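Local coordinates for protein glucokinase (PDB 2QM1) that probably phosphorylates glucose at the expense of ATP, as a zinc-containing sugar kinase of the ROK family, at residues I54-R57 with I58-N62; A275-F278 with L279-V283. One frame throughout, in Å; residues are numbered along the deposited sequence.

How the contacts relate
Both contacts are local, formed between side chains and backbone groups three to five residues apart on single helices, and they mark opposite ends of such helices. Contact 1 ends helix 46-60, whereas contact 2 starts helix 277-289. They lie on opposite sides of the chain's centre, with centres about 42 Å apart and nearest atoms about 29 Å apart. Contact 1 joins the first five-stranded sheet through Arg57 and Gln31 of strand 29-36, contact 2 the second through Arg280 and Ile301 of strand 300-303, the two-sheet plan of the actin-like ATPase clan. Both are surface contacts away from the magnesium site at Asn116, Asn119 and Gly148 and from the zinc site.

Contact 1: I54-R57 with I58-N62; sequences IRHR and IDLYN
Ile54 and Ile58, one helical turn apart, make the buried flank of this contact: CG2 of Ile54 meets CD1 of Ile58 at 3.8 Å. Branched aliphatic chains suit it, since Ile54 is buried and also packs on Leu108 of helix 100-108. The backbone runs beneath them in regular i to i+4 bonds, the straightest from Ile58 N to Ile54 O (170° at the hydrogen).

The other flank faces solvent. There Arg57 runs alongside Tyr61: with CG anti to the backbone N (chi1 -172°) and a bend at chi2, the chain carries NE to 3.5 Å from Tyr61 CE1. That ring atom lies over one face of the guanidinium, and the planes stand 54° apart, so this is a glancing contact and not a stack. Arg57 NH2 bonds to Gln31 OE1, which gives the polar end a partner on strand 29-36. Nearby, Leu60 CD2 approaches His56 NE2 obliquely at 4.3 Å.

Tyr61 N still bonds to Arg57 O, but Tyr61 has left helical torsions. Asn62, a residue type that readily takes positive phi, is C-prime; its N bonds to Asp59 O at 3.2 Å and the next residue's N bonds to Ile58 O, a Schellman motif terminating helix 46-60.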
ATOM      1  N   ILE B  54      18.158  30.746   5.213  1.00 37.97           N
ATOM      2  CA  ILE B  54      18.921  30.403   4.025  1.00 37.47           C
ATOM      3  C   ILE B  54      19.606  31.622   3.393  1.00 37.37           C
ATOM      4  O   ILE B  54      20.768  31.564   3.016  1.00 36.54           O
ATOM      5  CB  ILE B  54      18.047  29.646   3.010  1.00 38.46           C
ATOM      6  CG1 ILE B  54      17.793  28.216   3.495  1.00 33.09           C
ATOM      7  CG2 ILE B  54      18.686  29.677   1.584  1.00 37.31           C
ATOM      8  CD1 ILE B  54      16.669  27.577   2.787  1.00 36.18           C
ATOM      9  N   ARG B  55      18.904  32.730   3.296  1.00 36.88           N
ATOM     10  CA  ARG B  55      19.542  33.917   2.780  1.00 38.29           C
ATOM     11  C   ARG B  55      20.791  34.246   3.634  1.00 38.85           C
ATOM     12  O   ARG B  55      21.866  34.543   3.097  1.00 36.49           O
ATOM     13  CB  ARG B  55      18.581  35.096   2.808  1.00 39.52           C
ATOM     14  CG  ARG B  55      17.529  35.059   1.721  1.00 40.51           C
ATOM     15  CD  ARG B  55      16.629  36.267   1.870  1.00 43.65           C
ATOM     16  NE  ARG B  55      15.604  36.363   0.822  1.00 46.26           N
ATOM     17  CZ  ARG B  55      14.488  37.085   0.929  1.00 44.72           C
ATOM     18  NH1 ARG B  55      14.248  37.769   2.036  1.00 37.41           N
ATOM     19  NH2 ARG B  55      13.606  37.108  -0.069  1.00 47.60           N
ATOM     20  N   HIS B  56      20.636  34.185   4.965  1.00 37.82           N
ATOM     21  CA  HIS B  56      21.720  34.582   5.887  1.00 38.45           C
ATOM     22  C   HIS B  56      22.937  33.655   5.827  1.00 37.90           C
ATOM     23  O   HIS B  56      24.054  34.120   6.036  1.00 38.15           O
ATOM     24  CB  HIS B  56      21.196  34.675   7.328  1.00 37.61           C
ATOM     25  CG  HIS B  56      22.186  35.221   8.309  1.00 39.31           C
ATOM     26  ND1 HIS B  56      22.434  36.572   8.446  1.00 43.13           N
ATOM     27  CD2 HIS B  56      22.991  34.595   9.204  1.00 37.39           C
ATOM     28  CE1 HIS B  56      23.338  36.753   9.396  1.00 44.54           C
ATOM     29  NE2 HIS B  56      23.693  35.569   9.867  1.00 37.99           N
ATOM     30  N   ARG B  57      22.716  32.372   5.527  1.00 37.66           N
ATOM     31  CA  ARG B  57      23.782  31.344   5.507  1.00 37.52           C
ATOM     32  C   ARG B  57      24.594  31.560   4.243  1.00 38.58           C
ATOM     33  O   ARG B  57      25.854  31.609   4.234  1.00 36.96           O
ATOM     34  CB  ARG B  57      23.153  29.942   5.526  1.00 37.96           C
ATOM     35  CG  ARG B  57      24.141  28.783   5.705  1.00 38.42           C
ATOM     36  CD  ARG B  57      24.575  28.749   7.161  1.00 36.61           C
ATOM     37  NE  ARG B  57      25.532  27.678   7.375  1.00 36.97           N
ATOM     38  CZ  ARG B  57      25.827  27.157   8.560  1.00 34.78           C
ATOM     39  NH1 ARG B  57      25.293  27.680   9.677  1.00 33.92           N
ATOM     40  NH2 ARG B  57      26.735  26.177   8.621  1.00 32.98           N
ATOM     41  N   ILE B  58      23.850  31.739   3.159  1.00 39.33           N
ATOM     42  CA  ILE B  58      24.465  32.088   1.891  1.00 39.30           C
ATOM     43  C   ILE B  58      25.291  33.367   1.974  1.00 39.94           C
ATOM     44  O   ILE B  58      26.408  33.422   1.471  1.00 38.65           O
ATOM     45  CB  ILE B  58      23.445  32.144   0.766  1.00 39.31           C
ATOM     46  CG1 ILE B  58      23.084  30.722   0.389  1.00 38.63           C
ATOM     47  CG2 ILE B  58      24.058  32.862  -0.479  1.00 38.17           C
ATOM     48  CD1 ILE B  58      21.801  30.575  -0.416  1.00 43.27           C
ATOM     49  N   ASP B  59      24.742  34.372   2.637  1.00 40.28           N
ATOM     50  CA  ASP B  59      25.418  35.629   2.812  1.00 42.14           C
ATOM     51  C   ASP B  59      26.590  35.519   3.821  1.00 41.07           C
ATOM     52  O   ASP B  59      27.692  36.010   3.575  1.00 40.15           O
ATOM     53  CB  ASP B  59      24.391  36.659   3.252  1.00 43.70           C
ATOM     54  CG  ASP B  59      25.002  37.986   3.577  1.00 50.06           C
ATOM     55  OD1 ASP B  59      25.783  38.512   2.742  1.00 58.35           O
ATOM     56  OD2 ASP B  59      24.671  38.530   4.664  1.00 58.23           O
ATOM     57  N   LEU B  60      26.339  34.842   4.937  1.00 40.60           N
ATOM     58  CA  LEU B  60      27.363  34.661   5.962  1.00 40.56           C
ATOM     59  C   LEU B  60      28.664  34.075   5.394  1.00 40.20           C
ATOM     60  O   LEU B  60      29.745  34.485   5.780  1.00 39.80           O
ATOM     61  CB  LEU B  60      26.836  33.808   7.140  1.00 39.81           C
ATOM     62  CG  LEU B  60      27.661  33.655   8.428  1.00 40.93           C
ATOM     63  CD1 LEU B  60      28.189  34.999   8.988  1.00 36.73           C
ATOM     64  CD2 LEU B  60      26.912  32.821   9.475  1.00 40.65           C
ATOM     65  N   TYR B  61      28.525  33.117   4.482  1.00 40.59           N
ATOM     66  CA  TYR B  61      29.642  32.325   3.987  1.00 40.70           C
ATOM     67  C   TYR B  61      29.961  32.675   2.545  1.00 41.94           C
ATOM     68  O   TYR B  61      30.703  31.951   1.867  1.00 41.65           O
ATOM     69  CB  TYR B  61      29.347  30.825   4.158  1.00 40.73           C
ATOM     70  CG  TYR B  61      29.337  30.462   5.615  1.00 40.34           C
ATOM     71  CD1 TYR B  61      28.154  30.239   6.269  1.00 40.34           C
ATOM     72  CD2 TYR B  61      30.517  30.448   6.365  1.00 42.15           C
ATOM     73  CE1 TYR B  61      28.127  29.943   7.607  1.00 43.13           C
ATOM     74  CE2 TYR B  61      30.507  30.160   7.727  1.00 40.50           C
ATOM     75  CZ  TYR B  61      29.301  29.912   8.338  1.00 41.86           C
ATOM     76  OH  TYR B  61      29.200  29.619   9.679  1.00 41.47           O
ATOM     77  N   ASN B  62      29.423  33.809   2.101  1.00 41.74           N
ATOM     78  CA  ASN B  62      29.643  34.259   0.745  1.00 44.34           C
ATOM     79  C   ASN B  62      29.549  33.110  -0.241  1.00 44.82           C
ATOM     80  O   ASN B  62      30.477  32.856  -0.990  1.00 44.86           O
ATOM     81  CB  ASN B  62      30.991  34.990   0.635  1.00 43.91           C
ATOM     82  CG  ASN B  62      30.954  36.350   1.314  1.00 44.20           C
ATOM     83  OD1 ASN B  62      30.552  37.356   0.723  1.00 47.86           O
ATOM     84  ND2 ASN B  62      31.364  36.385   2.557  1.00 44.99           N
TER

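Contact 2: A275-F278 with L279-V283; sequences AGEF and LRSRV
Arg282 reaches back one turn to lie over the ring of Phe278, and its chain can be followed atom by atom. CB and CG both pass 3.8 Å from Phe278 O. Bends at chi2 and chi3 then turn the chain over the ring: CD makes a CH-pi contact, 4.0 Å from the centroid of the Phe278 ring. NE sits above the middle of that ring while giving a weak hydrogen bond to Phe278 O, strongly bent at 131°, with the oxygen at the edge of the guanidinium. CZ completes a cation-pi pair 3.7 Å from the Phe278 centroid. NH1 ends just past the rim, 3.2 Å from Phe278 CE2, and NH2 lies 3.8 Å from Phe278 CZ. Guanidinium and ring are only 12° from parallel, a stacked arrangement. An aromatic suits position 278 because its ring receives the cation and also packs on Ala232 of helix 225-233 and Leu240 of helix 237-261. Arg282 has a second deposited conformer, so this describes one of two poses.

All this happens in the first turns of helix 277-289, where Gly276 is the N-cap, its positive phi readily adopted by a residue without a side chain. Gly276 O accepts Arg280 N at 3.1 Å, the donor lying in the carbonyl plane.

On another flank Glu277 and Arg280 form an i to i+3 salt bridge, gripped side-on. Arg280 NE bonds to Glu277 OE1 at 2.8 Å, and Arg280 NH2 meets the syn lone pair of OE2 almost straight. The carboxylate and guanidinium are nearly coplanar. An acidic residue suits the first turn, where it would probably interact favourably with the helix dipole. Arg280 NH1 continues the network to Glu284 and to Ile301 O.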
ATOM      1  N   ALA B 275      16.341   1.803  20.577  1.00 54.83           N
ATOM      2  CA  ALA B 275      16.196   0.582  21.355  1.00 53.75           C
ATOM      3  C   ALA B 275      16.890  -0.567  20.637  1.00 53.12           C
ATOM      4  O   ALA B 275      17.333  -1.530  21.262  1.00 53.17           O
ATOM      5  CB  ALA B 275      14.709   0.283  21.563  1.00 54.19           C
ATOM      6  N   GLY B 276      16.973  -0.466  19.307  1.00 51.65           N
ATOM      7  CA  GLY B 276      17.885  -1.321  18.581  1.00 50.39           C
ATOM      8  C   GLY B 276      17.361  -2.719  18.353  1.00 49.21           C
ATOM      9  O   GLY B 276      16.152  -2.928  18.146  1.00 48.85           O
ATOM     10  N   GLU B 277      18.271  -3.675  18.413  1.00 48.18           N
ATOM     11  CA  GLU B 277      17.990  -5.021  17.971  1.00 47.82           C
ATOM     12  C   GLU B 277      16.857  -5.695  18.756  1.00 47.42           C
ATOM     13  O   GLU B 277      16.137  -6.519  18.214  1.00 47.62           O
ATOM     14  CB  GLU B 277      19.280  -5.862  17.960  1.00 48.88           C
ATOM     15  CG  GLU B 277      19.113  -7.388  17.613  1.00 49.36           C
ATOM     16  CD  GLU B 277      18.486  -7.663  16.221  1.00 51.54           C
ATOM     17  OE1 GLU B 277      18.483  -6.759  15.341  1.00 51.10           O
ATOM     18  OE2 GLU B 277      17.994  -8.801  15.999  1.00 51.80           O
ATOM     19  N   PHE B 278      16.701  -5.334  20.020  1.00 46.65           N
ATOM     20  CA  PHE B 278      15.717  -5.968  20.885  1.00 46.52           C
ATOM     21  C   PHE B 278      14.299  -5.637  20.406  1.00 45.66           C
ATOM     22  O   PHE B 278      13.424  -6.495  20.396  1.00 45.01           O
ATOM     23  CB  PHE B 278      15.943  -5.505  22.324  1.00 47.75           C
ATOM     24  CG  PHE B 278      15.082  -6.199  23.327  1.00 48.41           C
ATOM     25  CD1 PHE B 278      13.834  -5.668  23.671  1.00 48.49           C
ATOM     26  CD2 PHE B 278      15.518  -7.369  23.936  1.00 48.18           C
ATOM     27  CE1 PHE B 278      13.029  -6.301  24.599  1.00 49.09           C
ATOM     28  CE2 PHE B 278      14.723  -8.022  24.871  1.00 50.37           C
ATOM     29  CZ  PHE B 278      13.476  -7.494  25.206  1.00 48.90           C
ATOM     30  N   LEU B 279      14.094  -4.379  20.006  1.00 44.67           N
ATOM     31  CA  LEU B 279      12.872  -3.962  19.322  1.00 43.88           C
ATOM     32  C   LEU B 279      12.706  -4.556  17.915  1.00 42.27           C
ATOM     33  O   LEU B 279      11.646  -5.042  17.608  1.00 42.54           O
ATOM     34  CB  LEU B 279      12.767  -2.435  19.247  1.00 44.13           C
ATOM     35  CG  LEU B 279      11.741  -1.910  18.233  1.00 45.34           C
ATOM     36  CD1 LEU B 279      10.322  -2.140  18.729  1.00 48.61           C
ATOM     37  CD2 LEU B 279      11.970  -0.430  17.977  1.00 47.42           C
ATOM     38  N   ARG B 280      13.742  -4.527  17.075  1.00 41.76           N
ATOM     39  CA  ARG B 280      13.630  -5.069  15.699  1.00 41.02           C
ATOM     40  C   ARG B 280      13.211  -6.531  15.727  1.00 40.27           C
ATOM     41  O   ARG B 280      12.317  -6.943  15.012  1.00 39.70           O
ATOM     42  CB  ARG B 280      14.945  -4.931  14.926  1.00 42.12           C
ATOM     43  CG  ARG B 280      14.805  -5.039  13.397  1.00 39.41           C
ATOM     44  CD  ARG B 280      16.076  -5.514  12.835  1.00 42.18           C
ATOM     45  NE  ARG B 280      16.411  -6.780  13.466  1.00 44.22           N
ATOM     46  CZ  ARG B 280      15.958  -7.960  13.054  1.00 44.22           C
ATOM     47  NH1 ARG B 280      15.190  -8.060  11.944  1.00 33.83           N
ATOM     48  NH2 ARG B 280      16.314  -9.032  13.748  1.00 41.58           N
ATOM     49  N   SER B 281      13.785  -7.265  16.666  0.50 38.81           N
ATOM     50  CA  SER B 281      13.516  -8.662  16.795  0.50 37.36           C
ATOM     51  C   SER B 281      12.044  -8.958  17.078  0.50 37.73           C
ATOM     52  O   SER B 281      11.460  -9.858  16.445  0.50 36.89           O
ATOM     53  CB  SER B 281      14.407  -9.262  17.881  0.50 36.63           C
ATOM     54  OG  SER B 281      14.851 -10.515  17.419  0.50 34.67           O
ATOM     55  N   ARG B 282      11.447  -8.198  18.005  0.60 37.37           N
ATOM     56  CA  ARG B 282      10.119  -8.496  18.477  0.60 37.30           C
ATOM     57  C   ARG B 282       9.133  -8.054  17.421  0.60 36.74           C
ATOM     58  O   ARG B 282       8.101  -8.690  17.216  0.60 36.30           O
ATOM     59  CB  ARG B 282       9.914  -7.905  19.878  0.60 37.42           C
ATOM     60  CG  ARG B 282      10.480  -8.866  20.947  0.60 40.38           C
ATOM     61  CD  ARG B 282      11.272  -8.239  22.069  0.60 43.97           C
ATOM     62  NE  ARG B 282      12.601  -8.874  22.170  0.60 48.60           N
ATOM     63  CZ  ARG B 282      12.882  -9.963  22.882  0.60 50.41           C
ATOM     64  NH1 ARG B 282      14.118 -10.468  22.896  0.60 50.71           N
ATOM     65  NH2 ARG B 282      11.931 -10.559  23.585  0.60 55.45           N
ATOM     66  N   VAL B 283       9.486  -7.002  16.694  1.00 36.62           N
ATOM     67  CA  VAL B 283       8.646  -6.604  15.586  1.00 35.51           C
ATOM     68  C   VAL B 283       8.656  -7.714  14.533  1.00 36.52           C
ATOM     69  O   VAL B 283       7.566  -8.199  14.097  1.00 37.14           O
ATOM     70  CB  VAL B 283       8.947  -5.207  15.034  1.00 34.00           C
ATOM     71  CG1 VAL B 283       7.997  -4.949  13.858  1.00 33.90           C
ATOM     72  CG2 VAL B 283       8.688  -4.193  16.140  1.00 33.34           C
TER